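Local coordinates for RNA-binding protein RMD9, mitochondrial (Saccharomyces cerevisiae S288C, PDB 7A9X) that binds a dodecameric RNA motif in the 3'-UTRs of yeast mitochondrial mRNAs and takes part in the processing or stability of those messages, at residues Ala258-Tyr261 with Glu262-Leu265; Glu388-Thr391 with Phe392-Val396; Gln493-Arg496 with Asp497-Val500; Asp450-Asn453 with Asn454-Leu458. All blocks are in the same frame, centred on the assembly; numbering follows the deposited sequence.

How the contacts relate
All four contacts are local, made within one turn of chain, and they come from different places along an all-helical protein. Contacts 1 and 4 are surface helix starts: an aspartate in one and an asparagine in the other cap the helix that follows. They lie on opposite sides of the chain's centre, about 57 Å apart between centres. Contact 2, partly buried within helix 379-396, relies on backbone bonds, a serine hydroxyl and aromatic rings. Contact 3 is a surface stretch of helix 489-502, carried by charged and amide side chains. Only contacts 3 and 4 touch, through a long, weak ion pair between Lys495 and Asp450; their centres are about 19 Å apart.

Contact 1. Residues Ala258-Tyr261 with Glu262-Leu265; sequences AEDY and EKAL
Leu265 N reaches Tyr261 O at 2.7 Å and closes an early turn of helix 261-270. One residue back, Ala264 N lies 3.1 Å from Asp260 O. Glu259, with positive phi, ends helix 245-257 in a Schellman motif just before the N-cap, inside what is probably the third PPR repeat. Asp260 is that N-cap, and its carboxylate takes hold of Lys263 twice. OD1 of Asp260 accepts a weak capping bond from Lys263 N at 3.5 Å, while OD2 of Asp260 offers its syn lone pair to Lys263 NZ in a 3.0 Å salt bridge. The lysine chain runs out straight and folds only at its last torsion (chi4 56°), which turns the ammonium back onto the acid. A methionine in place of Lys263 would probably leave Asp260 OD2 without its charged mate and the carboxylate freer to swing off the helix start. Tyr261 sends its ring the other way: Glu259 CA sits over one face toward the rim, and OH bonds to Asn296 N and to Glu259 OE1. Phe255 of helix 245-257 packs against Asp260 and Lys263. A carboxylate at the positive end of a helix with a lysine amine against it is likely to stay ionised.

Contact 2. Residues Glu388-Thr391 with Phe392-Val396; sequences EIIT and FYSGV
The Phe392 ring has Ile389 O at its edge, near the ring plane, and Val396 CG2 over one face, 3.8 Å above the plane of Phe392 and shifted toward the rim. With CG opposite the backbone N (chi1 162°), the ring leads away from the preceding turn; of the Phe392 side chain, CB is the atom that comes nearest, 3.5 Å from Glu388 O. The ring of Tyr393 also leads off the helix, to stack with Phe403, and its hydroxyl bonds to Asp400 OD1 and Asn364 ND2. Behind the rings run regular helical bonds, among them Tyr393 N to Ile389 O at 2.9 Å. The polar focus is Ile390 O, gripped by two donors of one residue: Ser394 N at 2.9 Å from Ile390 O and Ser394 OG at 2.8 Å from the same oxygen. They come from opposite faces of the carbonyl plane, the hydroxyl tilted 33° from it. A chi1 of -59° puts OG beside the serine's own N, pointing back along the helix to that carbonyl. An alanine at Ser394 is likely to cost Ile390 O its second donor, leaving the backbone N-H as its donor within the helix. Thr391 OG1 does likewise, bonding to Gln387 O. Helix 379-396 packs in the helical array of what is probably the sixth PPR repeat: Ile389 meets Tyr341 and Trp344 of helix 337-351 and three phenylalanines of helix 357-374, while Ile390 packs on Phe403, Phe404 and Met407 of helix 401-410.

Contact 3. Residues Gln493-Arg496 with Asp497-Val500; sequences QSKR and DEKV
Gln493 NE2 spans one helical turn to the carboxylate of Asp497. The straighter of its two bonds goes to Asp497 OD2, 3.1 Å from Gln493 NE2 with an N-H...O angle of 168°; this oxygen lies in the amide plane and is met on its syn side. The second, Gln493 NE2 to Asp497 OD1 at 2.7 Å, is weak because it is badly bent. The two flat groups stand 45° apart. A bend at chi2 (70°) curls the glutamine chain toward the aspartate, and its other amide atom, OE1, is satisfied by Ile574 N. The amide's donor end thus faces the acid and its acceptor end a backbone N-H, which supports the modelled flip. Lys495 and Glu498 run out alongside each other in one direction. Their salt bridge, Lys495 NZ to Glu498 OE2 at 3.4 Å, is weak, and NZ has a further long, weak ion pair with Asp450. Arg496 finds its acid in Glu577. Along the backbone, Asp497 N is 2.9 Å from Gln493 O and Glu498 N 3.1 Å from Ser494 O; the bonds of Lys499 N and Val500 N are weaker. An amide-acid pair four residues apart and a lysine-acid pair three apart are classic intrahelical links on the surface of an alpha-helix.

Contact 4. Residues Asp450-Asn453 with Asn454-Leu458; sequences DNTN and NEEIL
This is a side-chain N-cap, with Asn453 taking the position just ahead of helix 454-470 in the stretch that is probably the eighth PPR repeat. Asn453 OD1 accepts from Glu456 N at 2.8 Å, with the donor tilted 30° from the amide's carbonyl plane. The bond depends on a chi1 of 47°, which sets CG between the backbone N and the carbonyl carbon and folds the amide over the first turn. The side chain thus caps Glu456 N, which has no i-4 carbonyl within the helix, while the carbonyl of the same residue starts the backbone ladder, with Ile457 N 3.2 Å from Asn453 O. Glu455 lays its carboxylate against the capping amide: the planes are only 10° apart and stacked, with Asn453 ND2 4.0 Å from Glu455 CD. Glu456 stands the other way, its carboxylate nearly perpendicular to the amide, and OE1 forms a salt bridge with Arg460 one turn on. Asn454 turns toward helix 540-551, giving ND2 to Asp539 O just before it. Thr452 stands roughly perpendicular to Glu456, bringing Thr452 OG1 to 3.2 Å from Glu456 OE2; this is a weak bond at most, and not settled, since Asn453 O is also within reach of the same proton. Ile457 CG1 lies 3.3 Å from Asn453 O.

Contact 1. Residues Ala258-Tyr261 with Glu262-Leu265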
# COMPACT_ATOMS: atom_id res chain seq x y z
N ALA A 258 -19.43 11.27 10.65
CA ALA A 258 -20.43 11.50 11.69
C ALA A 258 -21.80 10.93 11.32
O ALA A 258 -22.71 10.99 12.15
CB ALA A 258 -20.55 12.99 11.98
N GLU A 259 -21.95 10.39 10.11
CA GLU A 259 -23.19 9.79 9.62
C GLU A 259 -24.33 10.80 9.54
O GLU A 259 -25.50 10.41 9.49
CB GLU A 259 -23.60 8.58 10.47
CG GLU A 259 -22.51 7.53 10.60
CD GLU A 259 -23.04 6.19 11.04
OE1 GLU A 259 -23.79 5.56 10.27
OE2 GLU A 259 -22.70 5.76 12.16
N ASP A 260 -24.00 12.09 9.53
CA ASP A 260 -24.98 13.13 9.20
C ASP A 260 -25.00 13.27 7.68
O ASP A 260 -24.50 14.23 7.08
CB ASP A 260 -24.64 14.45 9.89
CG ASP A 260 -25.79 15.44 9.85
OD1 ASP A 260 -26.64 15.35 8.95
OD2 ASP A 260 -25.85 16.32 10.74
N TYR A 261 -25.61 12.27 7.04
CA TYR A 261 -25.52 12.14 5.59
C TYR A 261 -26.28 13.24 4.86
O TYR A 261 -25.88 13.64 3.76
CB TYR A 261 -26.03 10.76 5.17
CG TYR A 261 -25.23 9.62 5.76
CD1 TYR A 261 -23.89 9.43 5.42
CD2 TYR A 261 -25.80 8.74 6.67
CE1 TYR A 261 -23.15 8.39 5.96
CE2 TYR A 261 -25.07 7.70 7.22
CZ TYR A 261 -23.74 7.53 6.85
OH TYR A 261 -23.00 6.50 7.39
N GLU A 262 -27.38 13.74 5.44
CA GLU A 262 -28.13 14.79 4.77
C GLU A 262 -27.30 16.06 4.63
O GLU A 262 -27.36 16.73 3.59
CB GLU A 262 -29.43 15.09 5.53
CG GLU A 262 -30.50 14.03 5.35
CD GLU A 262 -31.88 14.51 5.76
OE1 GLU A 262 -32.00 15.68 6.17
OE2 GLU A 262 -32.84 13.72 5.68
N LYS A 263 -26.51 16.40 5.65
CA LYS A 263 -25.61 17.54 5.52
C LYS A 263 -24.45 17.23 4.58
O LYS A 263 -23.96 18.12 3.89
CB LYS A 263 -25.09 17.96 6.89
CG LYS A 263 -26.16 18.51 7.82
CD LYS A 263 -25.55 19.05 9.11
CE LYS A 263 -26.61 19.62 10.02
NZ LYS A 263 -27.67 18.62 10.33
N ALA A 264 -24.01 15.97 4.54
CA ALA A 264 -22.94 15.59 3.63
C ALA A 264 -23.41 15.63 2.18
O ALA A 264 -22.69 16.10 1.29
CB ALA A 264 -22.42 14.19 3.98
N LEU A 265 -24.63 15.15 1.91
CA LEU A 265 -25.16 15.16 0.55
C LEU A 265 -25.55 16.57 0.11
O LEU A 265 -25.46 16.89 -1.08
CB LEU A 265 -26.35 14.22 0.44
CG LEU A 265 -26.05 12.74 0.65
CD1 LEU A 265 -27.35 11.97 0.86
CD2 LEU A 265 -25.29 12.16 -0.53

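Contact 2. Residues Glu388-Thr391 with Phe392-Val396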
# COMPACT_ATOMS: atom_id res chain seq x y z
N GLU A 388 -16.15 -21.73 -9.00
CA GLU A 388 -17.02 -20.71 -9.58
C GLU A 388 -16.29 -19.37 -9.67
O GLU A 388 -16.45 -18.63 -10.65
CB GLU A 388 -18.29 -20.58 -8.75
CG GLU A 388 -19.22 -19.45 -9.18
CD GLU A 388 -20.43 -19.31 -8.27
OE1 GLU A 388 -20.81 -20.30 -7.62
OE2 GLU A 388 -20.99 -18.20 -8.20
N ILE A 389 -15.47 -19.05 -8.66
CA ILE A 389 -14.69 -17.82 -8.69
C ILE A 389 -13.64 -17.88 -9.79
O ILE A 389 -13.42 -16.89 -10.50
CB ILE A 389 -14.05 -17.58 -7.30
CG1 ILE A 389 -15.14 -17.34 -6.26
CG2 ILE A 389 -13.08 -16.42 -7.35
CD1 ILE A 389 -14.64 -17.33 -4.83
N ILE A 390 -12.99 -19.03 -9.96
CA ILE A 390 -11.97 -19.17 -11.00
C ILE A 390 -12.60 -19.06 -12.39
O ILE A 390 -12.04 -18.43 -13.29
CB ILE A 390 -11.20 -20.49 -10.82
CG1 ILE A 390 -10.38 -20.45 -9.53
CG2 ILE A 390 -10.32 -20.77 -12.02
CD1 ILE A 390 -9.81 -21.79 -9.12
N THR A 391 -13.77 -19.68 -12.57
CA THR A 391 -14.47 -19.59 -13.84
C THR A 391 -14.87 -18.15 -14.15
O THR A 391 -14.68 -17.67 -15.28
CB THR A 391 -15.69 -20.50 -13.83
OG1 THR A 391 -15.27 -21.87 -13.77
CG2 THR A 391 -16.54 -20.30 -15.08
N PHE A 392 -15.41 -17.44 -13.16
CA PHE A 392 -15.79 -16.05 -13.38
C PHE A 392 -14.57 -15.19 -13.69
O PHE A 392 -14.60 -14.35 -14.60
CB PHE A 392 -16.53 -15.50 -12.16
CG PHE A 392 -16.57 -14.00 -12.12
CD1 PHE A 392 -17.52 -13.30 -12.84
CD2 PHE A 392 -15.64 -13.29 -11.37
CE1 PHE A 392 -17.55 -11.92 -12.82
CE2 PHE A 392 -15.66 -11.91 -11.34
CZ PHE A 392 -16.62 -11.22 -12.06
N TYR A 393 -13.50 -15.35 -12.91
CA TYR A 393 -12.31 -14.54 -13.11
C TYR A 393 -11.67 -14.81 -14.47
O TYR A 393 -11.15 -13.89 -15.11
CB TYR A 393 -11.31 -14.81 -11.98
CG TYR A 393 -10.30 -13.71 -11.75
CD1 TYR A 393 -10.62 -12.58 -11.01
CD2 TYR A 393 -9.00 -13.81 -12.25
CE1 TYR A 393 -9.70 -11.57 -10.79
CE2 TYR A 393 -8.07 -12.81 -12.04
CZ TYR A 393 -8.42 -11.69 -11.31
OH TYR A 393 -7.49 -10.70 -11.10
N SER A 394 -11.72 -16.06 -14.93
CA SER A 394 -11.23 -16.37 -16.27
C SER A 394 -12.07 -15.67 -17.34
O SER A 394 -11.53 -15.20 -18.35
CB SER A 394 -11.24 -17.88 -16.50
OG SER A 394 -10.43 -18.55 -15.55
N GLY A 395 -13.38 -15.58 -17.13
CA GLY A 395 -14.26 -14.95 -18.10
C GLY A 395 -14.05 -13.46 -18.25
O GLY A 395 -14.47 -12.88 -19.25
N VAL A 396 -13.40 -12.83 -17.27
CA VAL A 396 -13.16 -11.39 -17.33
C VAL A 396 -11.82 -11.08 -17.98
O VAL A 396 -11.73 -10.18 -18.83
CB VAL A 396 -13.24 -10.79 -15.91
CG1 VAL A 396 -12.97 -9.29 -15.94
CG2 VAL A 396 -14.60 -11.08 -15.29

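Contact 3. Residues Gln493-Arg496 with Asp497-Val500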
# COMPACT_ATOMS: atom_id res chain seq x y z
N GLN A 493 7.23 -26.84 15.76
CA GLN A 493 6.76 -26.17 16.96
C GLN A 493 5.25 -26.29 17.12
O GLN A 493 4.76 -26.45 18.24
CB GLN A 493 7.17 -24.69 16.93
CG GLN A 493 6.79 -23.90 18.18
CD GLN A 493 7.61 -24.31 19.40
OE1 GLN A 493 8.83 -24.41 19.34
NE2 GLN A 493 6.92 -24.54 20.52
N SER A 494 4.51 -26.25 16.01
CA SER A 494 3.06 -26.38 16.08
C SER A 494 2.65 -27.75 16.61
O SER A 494 1.83 -27.85 17.53
CB SER A 494 2.44 -26.13 14.71
OG SER A 494 1.05 -26.42 14.73
N LYS A 495 3.23 -28.82 16.05
CA LYS A 495 2.86 -30.15 16.51
C LYS A 495 3.36 -30.43 17.92
O LYS A 495 2.74 -31.19 18.66
CB LYS A 495 3.39 -31.21 15.53
CG LYS A 495 2.76 -31.13 14.15
CD LYS A 495 1.24 -31.20 14.24
CE LYS A 495 0.60 -30.88 12.90
NZ LYS A 495 -0.89 -30.88 12.98
N ARG A 496 4.48 -29.81 18.30
CA ARG A 496 4.97 -29.95 19.67
C ARG A 496 4.02 -29.30 20.66
O ARG A 496 3.69 -29.88 21.71
CB ARG A 496 6.37 -29.35 19.79
CG ARG A 496 6.90 -29.29 21.22
CD ARG A 496 7.28 -30.66 21.75
NE ARG A 496 8.45 -31.21 21.07
CZ ARG A 496 9.71 -30.89 21.37
NH1 ARG A 496 9.96 -30.02 22.34
NH2 ARG A 496 10.71 -31.44 20.70
N ASP A 497 3.55 -28.08 20.35
CA ASP A 497 2.63 -27.38 21.24
C ASP A 497 1.28 -28.08 21.33
O ASP A 497 0.59 -27.93 22.35
CB ASP A 497 2.44 -25.94 20.77
CG ASP A 497 3.73 -25.14 20.83
OD1 ASP A 497 4.62 -25.50 21.63
OD2 ASP A 497 3.85 -24.14 20.09
N GLU A 498 0.89 -28.83 20.31
CA GLU A 498 -0.36 -29.59 20.38
C GLU A 498 -0.27 -30.69 21.42
O GLU A 498 -1.19 -30.88 22.23
CB GLU A 498 -0.71 -30.17 19.01
CG GLU A 498 -1.11 -29.15 17.98
CD GLU A 498 -1.43 -29.78 16.64
OE1 GLU A 498 -1.27 -31.01 16.51
OE2 GLU A 498 -1.86 -29.04 15.72
N LYS A 499 0.84 -31.44 21.43
CA LYS A 499 0.98 -32.56 22.35
C LYS A 499 0.99 -32.08 23.80
O LYS A 499 0.42 -32.73 24.68
CB LYS A 499 2.24 -33.35 22.04
CG LYS A 499 2.27 -33.94 20.64
CD LYS A 499 3.56 -34.71 20.40
CE LYS A 499 3.61 -35.29 18.99
NZ LYS A 499 4.88 -36.02 18.75
N VAL A 500 1.65 -30.95 24.07
CA VAL A 500 1.69 -30.42 25.42
C VAL A 500 0.30 -29.95 25.85
O VAL A 500 -0.13 -30.19 26.98
CB VAL A 500 2.73 -29.29 25.53
CG1 VAL A 500 2.78 -28.73 26.94
CG2 VAL A 500 4.10 -29.80 25.11

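Contact 4. Residues Asp450-Asn453 with Asn454-Leu458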
# COMPACT_ATOMS: atom_id res chain seq x y z
N ASP A 450 0.27 -32.02 7.07
CA ASP A 450 1.10 -33.11 7.56
C ASP A 450 1.43 -34.12 6.47
O ASP A 450 2.45 -34.81 6.58
CB ASP A 450 0.40 -33.83 8.72
CG ASP A 450 0.11 -32.90 9.88
OD1 ASP A 450 0.51 -31.72 9.80
OD2 ASP A 450 -0.51 -33.35 10.86
N ASN A 451 0.61 -34.19 5.42
CA ASN A 451 0.79 -35.17 4.34
C ASN A 451 1.86 -34.67 3.37
O ASN A 451 1.59 -34.25 2.23
CB ASN A 451 -0.53 -35.43 3.64
CG ASN A 451 -0.44 -36.52 2.60
OD1 ASN A 451 0.47 -37.34 2.63
ND2 ASN A 451 -1.39 -36.52 1.67
N THR A 452 3.11 -34.71 3.84
CA THR A 452 4.26 -34.37 3.01
C THR A 452 5.50 -34.96 3.68
O THR A 452 5.46 -35.39 4.84
CB THR A 452 4.40 -32.86 2.81
OG1 THR A 452 5.59 -32.59 2.05
CG2 THR A 452 4.48 -32.14 4.15
N ASN A 453 6.60 -34.97 2.93
CA ASN A 453 7.85 -35.54 3.39
C ASN A 453 8.98 -34.54 3.17
O ASN A 453 8.80 -33.49 2.55
CB ASN A 453 8.16 -36.86 2.68
CG ASN A 453 7.97 -36.77 1.17
OD1 ASN A 453 8.05 -35.69 0.58
ND2 ASN A 453 7.72 -37.91 0.54
N ASN A 454 10.16 -34.87 3.70
CA ASN A 454 11.33 -34.03 3.50
C ASN A 454 11.77 -33.99 2.04
O ASN A 454 12.50 -33.07 1.65
CB ASN A 454 12.48 -34.50 4.38
CG ASN A 454 12.25 -34.20 5.85
OD1 ASN A 454 11.12 -33.96 6.28
ND2 ASN A 454 13.32 -34.21 6.64
N GLU A 455 11.34 -34.96 1.23
CA GLU A 455 11.66 -34.94 -0.19
C GLU A 455 10.90 -33.83 -0.90
O GLU A 455 11.49 -33.08 -1.70
CB GLU A 455 11.33 -36.30 -0.82
CG GLU A 455 11.82 -37.49 -0.02
CD GLU A 455 11.40 -38.81 -0.63
OE1 GLU A 455 11.03 -38.82 -1.82
OE2 GLU A 455 11.44 -39.83 0.08
N GLU A 456 9.60 -33.70 -0.63
CA GLU A 456 8.82 -32.64 -1.26
C GLU A 456 9.26 -31.26 -0.79
O GLU A 456 9.25 -30.30 -1.57
CB GLU A 456 7.33 -32.84 -0.99
CG GLU A 456 6.44 -31.87 -1.73
CD GLU A 456 4.96 -32.13 -1.48
OE1 GLU A 456 4.14 -31.25 -1.80
OE2 GLU A 456 4.63 -33.21 -0.95
N ILE A 457 9.67 -31.15 0.48
CA ILE A 457 10.18 -29.88 0.99
C ILE A 457 11.45 -29.49 0.24
O ILE A 457 11.65 -28.32 -0.12
CB ILE A 457 10.42 -29.97 2.50
CG1 ILE A 457 9.11 -30.29 3.23
CG2 ILE A 457 11.00 -28.67 3.03
CD1 ILE A 457 9.23 -30.33 4.73
N LEU A 458 12.33 -30.47 -0.01
CA LEU A 458 13.53 -30.20 -0.80
C LEU A 458 13.18 -29.83 -2.24
O LEU A 458 13.78 -28.91 -2.81
CB LEU A 458 14.45 -31.42 -0.78
CG LEU A 458 15.35 -31.59 0.44
CD1 LEU A 458 15.99 -32.97 0.44
CD2 LEU A 458 16.42 -30.51 0.46